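Side-chain contacts in broad specificity aminotransferase (Leishmania mexicana, PDB 4WB0), which catalyses pyridoxal 5'-phosphate-dependent transamination of a broad range of substrates, probably including aspartate with 2-oxoglutarate: residues D97-L101 against E102-A106; Q66-D70 against M71-Y75. All blocks are in the same frame, centred on the assembly; numbering follows the deposited sequence.

Interaction 1: residues D97-L101 against E102-A106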
loop_
_atom_site.group_PDB
_atom_site.type_symbol
_atom_site.label_atom_id
_atom_site.label_comp_id
_atom_site.label_asym_id
_atom_site.label_seq_id
_atom_site.Cartn_x
_atom_site.Cartn_y
_atom_site.Cartn_z
ATOM N N ASP A 97 27.895 4.816 -1.718
ATOM C CA ASP A 97 27.962 5.547 -2.975
ATOM C C ASP A 97 28.713 4.728 -4.037
ATOM O O ASP A 97 28.757 5.101 -5.203
ATOM C CB ASP A 97 28.628 6.908 -2.752
ATOM C CG ASP A 97 27.995 7.688 -1.595
ATOM O OD1 ASP A 97 26.802 7.449 -1.296
ATOM O OD2 ASP A 97 28.693 8.537 -0.985
ATOM N N THR A 98 29.286 3.597 -3.625
ATOM C CA THR A 98 29.997 2.705 -4.539
ATOM C C THR A 98 29.018 1.951 -5.450
ATOM O O THR A 98 29.295 1.746 -6.634
ATOM C CB THR A 98 30.884 1.672 -3.757
ATOM O OG1 THR A 98 30.101 0.542 -3.313
ATOM C CG2 THR A 98 31.551 2.344 -2.568
ATOM N N VAL A 99 27.866 1.582 -4.887
ATOM C CA VAL A 99 26.929 0.625 -5.494
ATOM C C VAL A 99 26.586 0.908 -6.956
ATOM O O VAL A 99 26.415 2.074 -7.374
ATOM C CB VAL A 99 25.611 0.576 -4.682
ATOM C CG1 VAL A 99 24.769 1.877 -4.879
ATOM C CG2 VAL A 99 24.823 -0.722 -5.017
ATOM N N GLU A 100 26.493 -0.152 -7.746
ATOM C CA GLU A 100 26.113 0.019 -9.145
ATOM C C GLU A 100 24.615 -0.168 -9.318
ATOM O O GLU A 100 24.106 -1.286 -9.354
ATOM C CB GLU A 100 26.905 -0.934 -10.036
ATOM C CG GLU A 100 28.373 -0.577 -10.072
ATOM C CD GLU A 100 29.112 -1.295 -11.167
ATOM O OE1 GLU A 100 30.101 -1.992 -10.855
ATOM O OE2 GLU A 100 28.704 -1.159 -12.341
ATOM N N LEU A 101 23.899 0.948 -9.386
ATOM C CA LEU A 101 22.452 0.913 -9.492
ATOM C C LEU A 101 22.007 0.041 -10.678
ATOM O O LEU A 101 20.902 -0.535 -10.680
ATOM C CB LEU A 101 21.914 2.328 -9.628
ATOM C CG LEU A 101 22.036 3.181 -8.341
ATOM C CD1 LEU A 101 21.523 4.591 -8.604
ATOM C CD2 LEU A 101 21.294 2.584 -7.161
ATOM N N GLU A 102 22.887 -0.066 -11.674
ATOM C CA GLU A 102 22.583 -0.795 -12.896
ATOM C C GLU A 102 22.600 -2.291 -12.719
ATOM O O GLU A 102 22.122 -3.014 -13.587
ATOM C CB GLU A 102 23.597 -0.420 -13.989
ATOM C CG GLU A 102 23.839 1.076 -14.116
ATOM C CD GLU A 102 25.107 1.581 -13.389
ATOM O OE1 GLU A 102 25.530 0.985 -12.366
ATOM O OE2 GLU A 102 25.686 2.594 -13.870
ATOM N N ASN A 103 23.218 -2.763 -11.649
ATOM C CA ASN A 103 23.313 -4.202 -11.391
ATOM C C ASN A 103 22.362 -4.601 -10.309
ATOM O O ASN A 103 22.564 -5.646 -9.676
ATOM C CB ASN A 103 24.732 -4.629 -10.963
ATOM C CG ASN A 103 25.794 -4.310 -11.995
ATOM O OD1 ASN A 103 25.515 -4.035 -13.168
ATOM N ND2 ASN A 103 27.038 -4.330 -11.549
ATOM N N LEU A 104 21.384 -3.745 -9.992
ATOM C CA LEU A 104 20.354 -4.235 -9.108
ATOM C C LEU A 104 18.951 -3.835 -9.585
ATOM O O LEU A 104 18.788 -3.052 -10.533
ATOM C CB LEU A 104 20.630 -3.766 -7.685
ATOM C CG LEU A 104 20.664 -2.261 -7.488
ATOM C CD1 LEU A 104 19.377 -1.784 -7.083
ATOM C CD2 LEU A 104 21.692 -1.919 -6.401
ATOM N N VAL A 105 17.961 -4.472 -8.976
ATOM C CA VAL A 105 16.537 -4.187 -9.218
ATOM C C VAL A 105 15.962 -3.589 -7.951
ATOM O O VAL A 105 16.145 -4.168 -6.873
ATOM C CB VAL A 105 15.737 -5.449 -9.564
ATOM C CG1 VAL A 105 14.296 -5.095 -10.008
ATOM C CG2 VAL A 105 16.427 -6.190 -10.640
ATOM N N ALA A 106 15.272 -2.457 -8.036
ATOM C CA ALA A 106 14.753 -1.887 -6.799
ATOM C C ALA A 106 13.469 -1.137 -7.055
ATOM O O ALA A 106 13.330 -0.537 -8.115
ATOM C CB ALA A 106 15.752 -0.985 -6.148
#
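Glu100 and Glu102 meet side chain to side chain across a tight turn with Leu101 and Glu102 at its middle. The CB of Leu101 leaves the backbone away from residues 102-106, yet still lies 3.3 Å from Glu102 N; the side chain touches Asp88 of helix 84-95. The Glu102 chain bends at its second torsion (chi2 98°), which folds the carboxylate back until OE1 lies 3.3 Å from Glu100 CB. Glu100 instead runs outward beyond CG, and its OE2 stands 3.8 Å from OE1 of Glu102. The two carboxylate planes are nearly perpendicular, 86° apart. No bond joins these like charges, so each probably makes the other slightly harder to ionise, although both residues are exposed. Asn103 lies alongside Glu100 and points the same way, but ND2 remains 3.7 Å from Glu100 OE2, too long for a hydrogen bond.

The backbone supplies the actual fastening. Asn103 N donates to Glu100 O at 2.9 Å, and Leu104 N makes a weak bond to Leu101 O at 3.3 Å. On the inner side, the side chains of Leu104 and Val99 cross at about a right angle, with CD2 of Leu104 3.6 Å from CG2 of Val99.

Two overlapping i to i+3 turns, the second closed by a weak bond, characterise this connection from helix 84-95 into strand 104-110, an edge strand of the mixed sheet within this aminotransferase chain.

Interaction 2: residues Q66-D70 against M71-Y75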
loop_
_atom_site.group_PDB
_atom_site.type_symbol
_atom_site.label_atom_id
_atom_site.label_comp_id
_atom_site.label_asym_id
_atom_site.label_seq_id
_atom_site.Cartn_x
_atom_site.Cartn_y
_atom_site.Cartn_z
ATOM N N GLN A 66 8.308 22.120 3.769
ATOM C CA GLN A 66 8.192 23.461 3.153
ATOM C C GLN A 66 8.857 23.500 1.796
ATOM O O GLN A 66 8.283 24.056 0.869
ATOM C CB GLN A 66 8.785 24.548 4.043
ATOM C CG GLN A 66 8.499 25.993 3.487
ATOM C CD GLN A 66 7.007 26.311 3.504
ATOM O OE1 GLN A 66 6.329 26.118 4.536
ATOM N NE2 GLN A 66 6.470 26.757 2.356
ATOM N N LEU A 67 10.047 22.917 1.655
ATOM C CA LEU A 67 10.680 22.807 0.318
ATOM C C LEU A 67 9.777 22.162 -0.694
ATOM O O LEU A 67 9.628 22.645 -1.796
ATOM C CB LEU A 67 11.986 22.032 0.371
ATOM C CG LEU A 67 13.084 22.776 1.082
ATOM C CD1 LEU A 67 14.214 21.775 1.387
ATOM C CD2 LEU A 67 13.641 23.994 0.318
ATOM N N LEU A 68 9.150 21.082 -0.297
ATOM C CA LEU A 68 8.403 20.299 -1.219
ATOM C C LEU A 68 7.161 21.109 -1.619
ATOM O O LEU A 68 6.759 21.130 -2.775
ATOM C CB LEU A 68 8.059 18.967 -0.575
ATOM C CG LEU A 68 7.223 18.040 -1.418
ATOM C CD1 LEU A 68 7.982 17.750 -2.769
ATOM C CD2 LEU A 68 6.936 16.737 -0.592
ATOM N N LEU A 69 6.571 21.790 -0.655
ATOM C CA LEU A 69 5.324 22.504 -0.933
ATOM C C LEU A 69 5.609 23.614 -1.948
ATOM O O LEU A 69 4.863 23.765 -2.923
ATOM C CB LEU A 69 4.710 23.041 0.351
ATOM C CG LEU A 69 3.462 23.912 0.167
ATOM C CD1 LEU A 69 2.368 23.062 -0.373
ATOM C CD2 LEU A 69 3.025 24.486 1.475
ATOM N N ASP A 70 6.714 24.338 -1.750
ATOM C CA ASP A 70 7.135 25.446 -2.640
ATOM C C ASP A 70 7.475 24.980 -4.081
ATOM O O ASP A 70 7.330 25.733 -5.043
ATOM C CB ASP A 70 8.337 26.182 -2.043
ATOM C CG ASP A 70 7.975 27.023 -0.796
ATOM O OD1 ASP A 70 6.802 27.405 -0.650
ATOM O OD2 ASP A 70 8.867 27.321 0.031
ATOM N N MET A 71 7.921 23.755 -4.249
ATOM C CA MET A 71 8.195 23.237 -5.576
ATOM C C MET A 71 6.986 22.987 -6.480
ATOM O O MET A 71 7.148 22.942 -7.680
ATOM C CB MET A 71 8.929 21.924 -5.487
ATOM C CG MET A 71 10.305 22.033 -4.910
ATOM S SD MET A 71 10.881 20.338 -4.655
ATOM C CE MET A 71 12.277 20.743 -3.654
ATOM N N ASN A 72 5.794 22.798 -5.905
ATOM C CA ASN A 72 4.587 22.498 -6.696
ATOM C C ASN A 72 4.806 21.339 -7.674
ATOM O O ASN A 72 4.601 21.473 -8.881
ATOM C CB ASN A 72 4.124 23.732 -7.490
ATOM C CG ASN A 72 3.725 24.910 -6.593
ATOM O OD1 ASN A 72 2.744 24.830 -5.852
ATOM N ND2 ASN A 72 4.477 26.012 -6.674
ATOM N N LEU A 73 5.281 20.214 -7.177
ATOM C CA LEU A 73 5.201 19.018 -7.944
ATOM C C LEU A 73 3.693 18.708 -8.104
ATOM O O LEU A 73 2.827 19.253 -7.368
ATOM C CB LEU A 73 5.990 17.893 -7.270
ATOM C CG LEU A 73 7.465 18.274 -7.001
ATOM C CD1 LEU A 73 8.179 17.099 -6.434
ATOM C CD2 LEU A 73 8.207 18.711 -8.234
ATOM N N ASN A 74 3.379 17.881 -9.081
ATOM C CA ASN A 74 2.005 17.559 -9.391
ATOM C C ASN A 74 1.633 16.280 -8.605
ATOM O O ASN A 74 2.438 15.774 -7.804
ATOM C CB ASN A 74 1.815 17.374 -10.918
ATOM C CG ASN A 74 2.681 16.204 -11.507
ATOM O OD1 ASN A 74 2.813 15.122 -10.888
ATOM N ND2 ASN A 74 3.296 16.436 -12.716
ATOM N N TYR A 75 0.414 15.782 -8.828
ATOM C CA TYR A 75 -0.061 14.554 -8.140
ATOM C C TYR A 75 -0.322 13.429 -9.075
ATOM O O TYR A 75 -1.149 12.538 -8.767
ATOM C CB TYR A 75 -1.342 14.820 -7.377
ATOM C CG TYR A 75 -1.164 15.866 -6.317
ATOM C CD1 TYR A 75 -0.658 15.545 -5.077
ATOM C CD2 TYR A 75 -1.486 17.164 -6.574
ATOM C CE1 TYR A 75 -0.473 16.524 -4.078
ATOM C CE2 TYR A 75 -1.297 18.166 -5.610
ATOM C CZ TYR A 75 -0.805 17.839 -4.365
ATOM O OH TYR A 75 -0.650 18.836 -3.403
HETATM O O HOH W 1 5.234 19.768 -4.331
#
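Leu68 and Leu73 close the apolar side of this helix end, their CD1 methyls 3.7 Å apart and the side chains crossing at about a right angle. With CG anti to the backbone N (chi1 178°), Leu68 extends so that CD1 reaches Leu73; the side chain also touches His302, Arg305 and Leu306 of helix 301-312. Beside them, Met71 lays its extended chain along the carbonyl of Leu67, with CG 3.2 Å from Leu67 O.

The same apolar face loosens at its exposed end, where Met71 CE approaches Leu67 CB only to 4.2 Å. Elsewhere round the helix, Gln66 NE2 donates to Asp70 OD1 at 3.1 Å from above the carboxylate plane, with a weak second bond to OD2.

Asn72 leaves the helical conformation with positive phi (51°), while its N bonds to Leu69 O at 3.3 Å. Water 1 then bridges the next step, donating to Leu68 O at 2.6 Å and accepting from Leu73 N at 2.9 Å. The pattern resembles a Schellman ending, with the hydrophobic contact that commonly accompanies it, here Leu68 to Leu73, but a water replaces the direct six-to-one bond. One water thus satisfies Leu68 O and Leu73 N, while backbone bonds serve the N-H groups of Met71 and Asn72.

Overall arrangement
Interactions 1 and 2 are separate surface contacts in series along the chain, with centres about 28 Å apart and nearest atoms about 18 Å apart. Helix 84-95 lies between them in sequence: residues 71-75 lead towards it, and residues 97-101 follow it. Their surroundings differ. Interaction 1, its centre about 22 Å from the centre of the chain, touches no other subunit. Interaction 2, its centre about 30 Å from that point, borders the dimer interface, where Tyr75 OH hydrogen-bonds an acidic side chain of the neighbouring subunit. No cofactor contact is recorded for either; interaction 1 is a surface connection, interaction 2 a helix end at the dimer interface.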